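Local coordinates for uncharacterized protein (Borrelia turicatae, PDB 5VJ4) that is of unknown function but, as a putative surface protein encoded by BTA121 and classed as lipid-binding, probably acts at the exterior of this tick-borne relapsing fever spirochete, at residues K225-V228 / V233-D236; D236-L241 / D264-V269; A247-I252 / Y276-M281. All blocks are in the same frame, centred on the assembly; numbering follows the deposited sequence.

Interaction 1. Residues K225-V228 / V233-D236; sequences KEIV and VMDD
Ile227 sends its CG2 methyl against the selenomethionine at position 234, and this is the close-packed half of the contact. The methyl meets Met234 at two points along its chain, 3.6 Å from Met234 CG and 3.6 Å from Met234 CE, while the selenium between them stands slightly farther off. The chain of Met234 is extended beyond CG (chi2 -169°, chi3 -152°) and crosses the isoleucine obliquely, which brings both CG and CE near the CG2 methyl. In Ile227, chi1 of -72° sets CG1 beside the backbone N and leaves CG2 anti to it. Both residues are buried: Met234 also packs on Val178 and Arg181 of helix 176-201, and Ile227 on the Trp240 side chain.

The setting is an all-helical fold, in which the short helix 224-229 is followed, after a brief connection, by a 3-10 segment in the loop leading to helix 243-256. The turn is closed by the backbone bond from Asp236 N to Val233 O, 2.9 Å long.

Toward solvent the packing thins out. Val233 touches through one methyl, with its CG2 4.0 Å from Ile227 CG2, and is itself partly exposed, with a sulfate ion, probably from the crystallisation liquor, about 6 Å from its side chain. Polar residues near the contact pair outside it. The exposed Glu226 forms a salt bridge through OE1 with Lys229, and the partly exposed Asp235 forms one through OD1 with Arg181, while the backbone O of Asp235 makes a weak hydrogen bond to Asn184 ND2 of the second subunit.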
loop_
_atom_site.group_PDB
_atom_site.type_symbol
_atom_site.label_atom_id
_atom_site.label_comp_id
_atom_site.label_asym_id
_atom_site.label_seq_id
_atom_site.Cartn_x
_atom_site.Cartn_y
_atom_site.Cartn_z
ATOM N N LYS A 225 9.424 -19.265 13.766
ATOM C CA LYS A 225 10.297 -20.257 14.376
ATOM C C LYS A 225 11.720 -20.126 13.809
ATOM O O LYS A 225 12.690 -20.093 14.581
ATOM C CB LYS A 225 9.688 -21.639 14.107
ATOM C CG LYS A 225 10.256 -22.845 14.852
ATOM C CD LYS A 225 9.732 -24.173 14.282
ATOM C CE LYS A 225 9.655 -24.155 12.746
ATOM N NZ LYS A 225 9.054 -25.375 12.137
ATOM N N GLU A 226 11.834 -19.988 12.485
ATOM C CA GLU A 226 13.131 -19.797 11.856
ATOM C C GLU A 226 13.622 -18.378 12.009
ATOM O O GLU A 226 14.796 -18.145 12.225
ATOM C CB GLU A 226 13.073 -20.166 10.379
ATOM C CG GLU A 226 12.773 -21.639 10.154
ATOM C CD GLU A 226 13.984 -22.540 10.404
ATOM O OE1 GLU A 226 13.962 -23.336 11.374
ATOM O OE2 GLU A 226 14.959 -22.449 9.624
ATOM N N ILE A 227 12.713 -17.426 11.907
ATOM C CA ILE A 227 13.109 -16.038 11.903
ATOM C C ILE A 227 13.794 -15.612 13.195
ATOM O O ILE A 227 14.779 -14.852 13.171
ATOM C CB ILE A 227 11.928 -15.138 11.566
ATOM C CG1 ILE A 227 11.601 -15.293 10.085
ATOM C CG2 ILE A 227 12.286 -13.693 11.765
ATOM C CD1 ILE A 227 10.364 -14.550 9.639
ATOM N N VAL A 228 13.301 -16.120 14.320
ATOM C CA VAL A 228 13.890 -15.769 15.622
ATOM C C VAL A 228 15.346 -16.169 15.772
ATOM O O VAL A 228 16.101 -15.474 16.433
ATOM C CB VAL A 228 13.085 -16.308 16.817
ATOM C CG1 VAL A 228 11.692 -15.726 16.770
ATOM C CG2 VAL A 228 13.038 -17.835 16.864
ATOM N N VAL A 233 17.326 -11.343 9.113
ATOM C CA VAL A 233 16.503 -11.673 7.951
ATOM C C VAL A 233 15.285 -10.767 7.806
ATOM O O VAL A 233 14.941 -10.393 6.678
ATOM C CB VAL A 233 16.132 -13.146 7.898
ATOM C CG1 VAL A 233 17.401 -13.974 7.939
ATOM C CG2 VAL A 233 15.274 -13.547 9.068
HETATM N N MSE A 234 14.706 -10.351 8.938
HETATM C CA MSE A 234 13.577 -9.392 8.937
HETATM C C MSE A 234 13.817 -8.112 8.166
HETATM O O MSE A 234 12.862 -7.503 7.683
HETATM C CB MSE A 234 13.123 -9.010 10.337
HETATM C CG MSE A 234 13.110 -10.229 11.237
HETATM SE SE MSE A 234 12.180 -9.776 12.917
HETATM C CE MSE A 234 13.140 -11.067 14.052
ATOM N N ASP A 235 15.068 -7.692 8.017
ATOM C CA ASP A 235 15.350 -6.467 7.269
ATOM C C ASP A 235 15.242 -6.668 5.744
ATOM O O ASP A 235 15.499 -5.744 4.974
ATOM C CB ASP A 235 16.721 -5.890 7.649
ATOM C CG ASP A 235 16.777 -5.384 9.091
ATOM O OD1 ASP A 235 15.716 -5.014 9.645
ATOM O OD2 ASP A 235 17.897 -5.349 9.662
ATOM N N ASP A 236 14.875 -7.873 5.310
ATOM C CA ASP A 236 14.624 -8.119 3.914
ATOM C C ASP A 236 13.250 -8.739 3.772
ATOM O O ASP A 236 12.883 -9.636 4.543
ATOM C CB ASP A 236 15.689 -9.062 3.337
ATOM C CG ASP A 236 15.804 -8.974 1.810
ATOM O OD1 ASP A 236 15.416 -7.949 1.188
ATOM O OD2 ASP A 236 16.311 -9.953 1.235
#

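Interaction 2. Residues D236-L241 / D264-V269; sequences DIYGWL and DKFNNV
Tyr238 and Asn267 meet through a single side-chain hydrogen bond that ties the connection between helix 224-229 and helix 243-256 to the first turns of the long helix 263-301, within this all-helical fold. Asn267 ND2 donates to Tyr238 OH over 2.7 Å, with an N-H...O angle of 145°, so the bond is appreciably bent. The hydroxyl oxygen is tilted 22° from the plane of the amide, whereas the amide nitrogen comes to the edge of the tyrosine ring, in its plane. The two flat groups stand 78° apart, close to perpendicular. Phe266 comes near by its ring edge from the neighbouring helix position: its CE2 is 3.9 Å from Tyr238 OH.

Lys263, one residue before the helical segment, completes the polar group. Its NZ hydrogen-bonds both Tyr238 OH and Asn267 OD1, so the phenol oxygen receives two N-H groups and both ends of the amide are engaged. This would fix the rotation of the amide, and the ammonium group of Lys263 would probably polarise the phenol.

Farther out, hydrophobic packing holds the rings. Tyr238 rests on Leu270 and on Ile249 of helix 243-256, and the ring of Phe266 meets that of Phe330 on helix 308-334. The tyrosine is presented by a run with helical backbone angles but without the regular helical bonds, held by short-range bonds such as that from Gly239 N to Asp236 O, 2.8 Å long. At the far end of this run the indole of Trp240 lies between helices, touching Leu182, Met185 and Val275, and its NE1 hydrogen-bonds the backbone O of Met234.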
loop_
_atom_site.group_PDB
_atom_site.type_symbol
_atom_site.label_atom_id
_atom_site.label_comp_id
_atom_site.label_asym_id
_atom_site.label_seq_id
_atom_site.Cartn_x
_atom_site.Cartn_y
_atom_site.Cartn_z
ATOM N N ASP A 236 14.875 -7.873 5.310
ATOM C CA ASP A 236 14.624 -8.119 3.914
ATOM C C ASP A 236 13.250 -8.739 3.772
ATOM O O ASP A 236 12.883 -9.636 4.543
ATOM C CB ASP A 236 15.689 -9.062 3.337
ATOM C CG ASP A 236 15.804 -8.974 1.810
ATOM O OD1 ASP A 236 15.416 -7.949 1.188
ATOM O OD2 ASP A 236 16.311 -9.953 1.235
ATOM N N ILE A 237 12.492 -8.278 2.786
ATOM C CA ILE A 237 11.176 -8.852 2.588
ATOM C C ILE A 237 11.284 -10.366 2.333
ATOM O O ILE A 237 10.486 -11.132 2.871
ATOM C CB ILE A 237 10.334 -8.099 1.548
ATOM C CG1 ILE A 237 10.923 -8.278 0.162
ATOM C CG2 ILE A 237 10.201 -6.613 1.897
ATOM C CD1 ILE A 237 10.153 -9.294 -0.647
ATOM N N TYR A 238 12.304 -10.810 1.596
ATOM C CA TYR A 238 12.457 -12.267 1.347
ATOM C C TYR A 238 12.680 -13.045 2.645
ATOM O O TYR A 238 12.531 -14.257 2.668
ATOM C CB TYR A 238 13.605 -12.584 0.387
ATOM C CG TYR A 238 13.426 -12.209 -1.073
ATOM C CD1 TYR A 238 13.439 -10.866 -1.497
ATOM C CD2 TYR A 238 13.269 -13.193 -2.038
ATOM C CE1 TYR A 238 13.274 -10.533 -2.851
ATOM C CE2 TYR A 238 13.111 -12.870 -3.393
ATOM C CZ TYR A 238 13.127 -11.557 -3.795
ATOM O OH TYR A 238 12.980 -11.273 -5.141
ATOM N N GLY A 239 13.031 -12.349 3.728
ATOM C CA GLY A 239 13.289 -13.009 5.002
ATOM C C GLY A 239 12.023 -13.556 5.597
ATOM O O GLY A 239 12.067 -14.484 6.391
ATOM N N TRP A 240 10.896 -12.975 5.200
ATOM C CA TRP A 240 9.584 -13.354 5.718
ATOM C C TRP A 240 8.841 -14.374 4.884
ATOM O O TRP A 240 7.908 -15.014 5.377
ATOM C CB TRP A 240 8.736 -12.123 5.792
ATOM C CG TRP A 240 9.272 -11.085 6.660
ATOM C CD1 TRP A 240 10.129 -10.092 6.304
ATOM C CD2 TRP A 240 8.945 -10.872 8.038
ATOM N NE1 TRP A 240 10.367 -9.259 7.385
ATOM C CE2 TRP A 240 9.650 -9.721 8.461
ATOM C CE3 TRP A 240 8.115 -11.536 8.957
ATOM C CZ2 TRP A 240 9.562 -9.231 9.766
ATOM C CZ3 TRP A 240 8.022 -11.043 10.260
ATOM C CH2 TRP A 240 8.743 -9.902 10.652
ATOM N N LEU A 241 9.234 -14.489 3.617
ATOM C CA LEU A 241 8.674 -15.461 2.669
ATOM C C LEU A 241 9.138 -16.864 2.969
ATOM O O LEU A 241 10.313 -17.075 3.267
ATOM C CB LEU A 241 9.089 -15.112 1.235
ATOM C CG LEU A 241 8.835 -13.645 0.820
ATOM C CD1 LEU A 241 9.159 -13.364 -0.627
ATOM C CD2 LEU A 241 7.405 -13.241 1.064
ATOM N N ASP A 264 17.278 -5.837 -9.470
ATOM C CA ASP A 264 17.455 -4.868 -8.391
ATOM C C ASP A 264 16.274 -3.926 -8.298
ATOM O O ASP A 264 15.797 -3.642 -7.181
ATOM C CB ASP A 264 18.744 -4.060 -8.579
ATOM C CG ASP A 264 19.989 -4.834 -8.185
ATOM O OD1 ASP A 264 19.855 -5.897 -7.549
ATOM O OD2 ASP A 264 21.102 -4.365 -8.510
ATOM N N LYS A 265 15.818 -3.438 -9.462
ATOM C CA LYS A 265 14.666 -2.553 -9.512
ATOM C C LYS A 265 13.435 -3.254 -8.966
ATOM O O LYS A 265 12.704 -2.704 -8.129
ATOM C CB LYS A 265 14.415 -2.087 -10.923
ATOM C CG LYS A 265 15.190 -0.828 -11.253
ATOM C CD LYS A 265 14.948 -0.480 -12.710
ATOM C CE LYS A 265 16.020 0.419 -13.299
ATOM N NZ LYS A 265 15.974 0.140 -14.764
ATOM N N PHE A 266 13.255 -4.493 -9.417
ATOM C CA PHE A 266 12.138 -5.323 -9.011
ATOM C C PHE A 266 12.166 -5.470 -7.507
ATOM O O PHE A 266 11.161 -5.230 -6.836
ATOM C CB PHE A 266 12.243 -6.683 -9.678
ATOM C CG PHE A 266 11.265 -7.693 -9.182
ATOM C CD1 PHE A 266 9.912 -7.632 -9.562
ATOM C CD2 PHE A 266 11.687 -8.745 -8.365
ATOM C CE1 PHE A 266 8.998 -8.594 -9.123
ATOM C CE2 PHE A 266 10.773 -9.711 -7.917
ATOM C CZ PHE A 266 9.430 -9.636 -8.301
ATOM N N ASN A 267 13.327 -5.828 -6.974
ATOM C CA ASN A 267 13.437 -5.943 -5.542
ATOM C C ASN A 267 13.200 -4.657 -4.762
ATOM O O ASN A 267 12.713 -4.727 -3.629
ATOM C CB ASN A 267 14.736 -6.604 -5.148
ATOM C CG ASN A 267 14.728 -8.095 -5.422
ATOM O OD1 ASN A 267 15.767 -8.739 -5.424
ATOM N ND2 ASN A 267 13.545 -8.658 -5.645
ATOM N N ASN A 268 13.502 -3.498 -5.367
ATOM C CA ASN A 268 13.285 -2.263 -4.654
ATOM C C ASN A 268 11.811 -1.955 -4.427
ATOM O O ASN A 268 11.427 -1.497 -3.338
ATOM C CB ASN A 268 14.005 -1.047 -5.239
ATOM C CG ASN A 268 13.845 0.198 -4.329
ATOM O OD1 ASN A 268 13.909 1.349 -4.768
ATOM N ND2 ASN A 268 13.591 -0.046 -3.040
ATOM N N VAL A 269 10.978 -2.224 -5.422
ATOM C CA VAL A 269 9.539 -1.986 -5.196
ATOM C C VAL A 269 8.993 -2.911 -4.125
ATOM O O VAL A 269 8.197 -2.476 -3.285
ATOM C CB VAL A 269 8.657 -1.967 -6.455
ATOM C CG1 VAL A 269 9.132 -0.895 -7.393
ATOM C CG2 VAL A 269 8.855 -3.215 -7.204
#

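Interaction 3. Residues A247-I252 / Y276-M281; sequences ATINEI and YYVVRM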
loop_
_atom_site.group_PDB
_atom_site.type_symbol
_atom_site.label_atom_id
_atom_site.label_comp_id
_atom_site.label_asym_id
_atom_site.label_seq_id
_atom_site.Cartn_x
_atom_site.Cartn_y
_atom_site.Cartn_z
ATOM N N ALA A 247 9.153 -19.234 -4.373
ATOM C CA ALA A 247 8.755 -19.748 -5.698
ATOM C C ALA A 247 7.916 -18.748 -6.462
ATOM O O ALA A 247 8.291 -18.331 -7.570
ATOM C CB ALA A 247 8.031 -21.078 -5.592
ATOM N N THR A 248 6.819 -18.298 -5.843
ATOM C CA THR A 248 5.903 -17.398 -6.545
ATOM C C THR A 248 6.596 -16.113 -6.950
ATOM O O THR A 248 6.487 -15.675 -8.105
ATOM C CB THR A 248 4.645 -17.080 -5.740
ATOM O OG1 THR A 248 4.063 -18.291 -5.275
ATOM C CG2 THR A 248 3.652 -16.395 -6.621
ATOM N N ILE A 249 7.337 -15.526 -6.013
ATOM C CA ILE A 249 8.031 -14.294 -6.337
ATOM C C ILE A 249 9.000 -14.487 -7.489
ATOM O O ILE A 249 9.087 -13.631 -8.367
ATOM C CB ILE A 249 8.710 -13.658 -5.132
ATOM C CG1 ILE A 249 7.697 -12.908 -4.295
ATOM C CG2 ILE A 249 9.698 -12.609 -5.596
ATOM C CD1 ILE A 249 7.217 -11.619 -4.938
ATOM N N ASN A 250 9.677 -15.627 -7.519
ATOM C CA ASN A 250 10.657 -15.853 -8.584
ATOM C C ASN A 250 9.933 -15.825 -9.908
ATOM O O ASN A 250 10.300 -15.067 -10.836
ATOM C CB ASN A 250 11.510 -17.126 -8.369
ATOM C CG ASN A 250 12.594 -16.950 -7.265
ATOM O OD1 ASN A 250 12.995 -15.822 -6.878
ATOM N ND2 ASN A 250 13.060 -18.074 -6.752
ATOM N N GLU A 251 8.835 -16.571 -9.938
ATOM C CA GLU A 251 8.019 -16.638 -11.122
ATOM C C GLU A 251 7.538 -15.251 -11.563
ATOM O O GLU A 251 7.652 -14.895 -12.746
ATOM C CB GLU A 251 6.877 -17.554 -10.840
ATOM C CG GLU A 251 6.056 -17.901 -12.054
ATOM C CD GLU A 251 4.890 -18.780 -11.668
ATOM O OE1 GLU A 251 3.820 -18.656 -12.291
ATOM O OE2 GLU A 251 5.059 -19.608 -10.737
ATOM N N ILE A 252 7.044 -14.466 -10.607
ATOM C CA ILE A 252 6.576 -13.116 -10.907
ATOM C C ILE A 252 7.727 -12.273 -11.472
ATOM O O ILE A 252 7.551 -11.535 -12.461
ATOM C CB ILE A 252 5.921 -12.459 -9.673
ATOM C CG1 ILE A 252 4.604 -13.170 -9.333
ATOM C CG2 ILE A 252 5.699 -10.964 -9.902
ATOM C CD1 ILE A 252 3.798 -12.515 -8.231
ATOM N N TYR A 276 3.399 -6.756 3.785
ATOM C CA TYR A 276 1.959 -6.744 3.733
ATOM C C TYR A 276 1.478 -6.700 2.290
ATOM O O TYR A 276 0.685 -7.556 1.892
ATOM C CB TYR A 276 1.474 -5.540 4.482
ATOM C CG TYR A 276 -0.004 -5.332 4.538
ATOM C CD1 TYR A 276 -0.768 -6.009 5.458
ATOM C CD2 TYR A 276 -0.632 -4.393 3.727
ATOM C CE1 TYR A 276 -2.127 -5.778 5.569
ATOM C CE2 TYR A 276 -1.994 -4.159 3.821
ATOM C CZ TYR A 276 -2.729 -4.850 4.755
ATOM O OH TYR A 276 -4.075 -4.643 4.852
ATOM N N TYR A 277 1.953 -5.739 1.500
ATOM C CA TYR A 277 1.523 -5.721 0.082
ATOM C C TYR A 277 2.136 -6.810 -0.770
ATOM O O TYR A 277 1.516 -7.236 -1.728
ATOM C CB TYR A 277 1.718 -4.379 -0.591
ATOM C CG TYR A 277 0.878 -3.362 0.067
ATOM C CD1 TYR A 277 1.331 -2.680 1.198
ATOM C CD2 TYR A 277 -0.404 -3.123 -0.383
ATOM C CE1 TYR A 277 0.523 -1.774 1.852
ATOM C CE2 TYR A 277 -1.219 -2.231 0.264
ATOM C CZ TYR A 277 -0.757 -1.566 1.386
ATOM O OH TYR A 277 -1.567 -0.666 2.038
ATOM N N VAL A 278 3.334 -7.262 -0.412
ATOM C CA VAL A 278 3.969 -8.249 -1.213
ATOM C C VAL A 278 3.181 -9.541 -1.120
ATOM O O VAL A 278 2.872 -10.136 -2.139
ATOM C CB VAL A 278 5.431 -8.487 -0.834
ATOM C CG1 VAL A 278 5.943 -9.768 -1.496
ATOM C CG2 VAL A 278 6.271 -7.330 -1.306
ATOM N N VAL A 279 2.849 -9.980 0.086
ATOM C CA VAL A 279 2.156 -11.270 0.199
ATOM C C VAL A 279 0.773 -11.237 -0.438
ATOM O O VAL A 279 0.360 -12.194 -1.059
ATOM C CB VAL A 279 2.092 -11.832 1.621
ATOM C CG1 VAL A 279 3.493 -12.028 2.147
ATOM C CG2 VAL A 279 1.309 -10.948 2.556
ATOM N N ARG A 280 0.079 -10.119 -0.339
ATOM C CA ARG A 280 -1.209 -10.062 -0.971
ATOM C C ARG A 280 -1.122 -10.176 -2.500
ATOM O O ARG A 280 -1.915 -10.862 -3.118
ATOM C CB ARG A 280 -1.939 -8.825 -0.554
ATOM C CG ARG A 280 -3.359 -8.875 -0.999
ATOM C CD ARG A 280 -4.147 -7.745 -0.402
ATOM N NE ARG A 280 -5.542 -7.893 -0.816
ATOM C CZ ARG A 280 -6.062 -7.309 -1.889
ATOM N NH1 ARG A 280 -7.333 -7.505 -2.175
ATOM N NH2 ARG A 280 -5.314 -6.524 -2.672
HETATM N N MSE A 281 -0.131 -9.540 -3.102
HETATM C CA MSE A 281 0.049 -9.661 -4.541
HETATM C C MSE A 281 0.340 -11.087 -4.891
HETATM O O MSE A 281 -0.002 -11.518 -5.965
HETATM C CB MSE A 281 1.205 -8.801 -4.952
HETATM C CG MSE A 281 1.525 -9.048 -6.410
HETATM SE SE MSE A 281 3.331 -8.325 -6.810
HETATM C CE MSE A 281 4.560 -9.709 -6.186
#
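Met281, a selenomethionine, brings its terminal methyl up to the ends of two isoleucines of helix 243-256. It approaches Ile252 tip to tip, with Met281 CE 3.6 Å from Ile252 CD1, but crosses Ile249 at about a right angle, with Met281 CE 3.5 Å from Ile249 CD1. The first part of the chain is extended; the bend at chi3 (81°) then turns the methyl off that line and sets it against both CD1 atoms. Val278, one turn earlier on helix 263-301, also runs across Ile249 almost perpendicularly and touches more lightly, its CG1 4.1 Å from Ile249 CD1.

Behind these side chains the two helical segments cross steeply, at 81°, with their axes 11.1 Å apart at closest approach. This is helix-helix packing over a compact patch, to which each helix gives two residues spaced three apart. Polar bonds flank it: Thr248 OG1 hydrogen-bonds Arg286 NE, and Glu251 OE1 hydrogen-bonds Tyr285 OH. The patch itself is buried and wholly aliphatic apart from selenium, so its cohesion rests on dispersion and exclusion of water, without directional bonds between the two segments.

In the fold
The three contacts run from the short helix 224-229 to the middle of helix 263-301 in this strand-free fold, and interaction 2 lies on the same side of the chain's centre as each of the others. Interaction 1 closes where interaction 2 opens, the two sharing Asp236, with centres 13 Å apart. Interactions 2 and 3 alternate along the sequence; their centres are 9 Å apart, and they touch through Leu241 on Ile249. Interactions 1 and 3 do not touch, with nearest atoms about 9 Å apart. The connection thus packs back on helix 224-229 in interaction 1 and on helix 263-301 in interaction 2, and helix 243-256 crosses the same long helix in interaction 3, which carries Tyr277 to its counterpart in the second subunit.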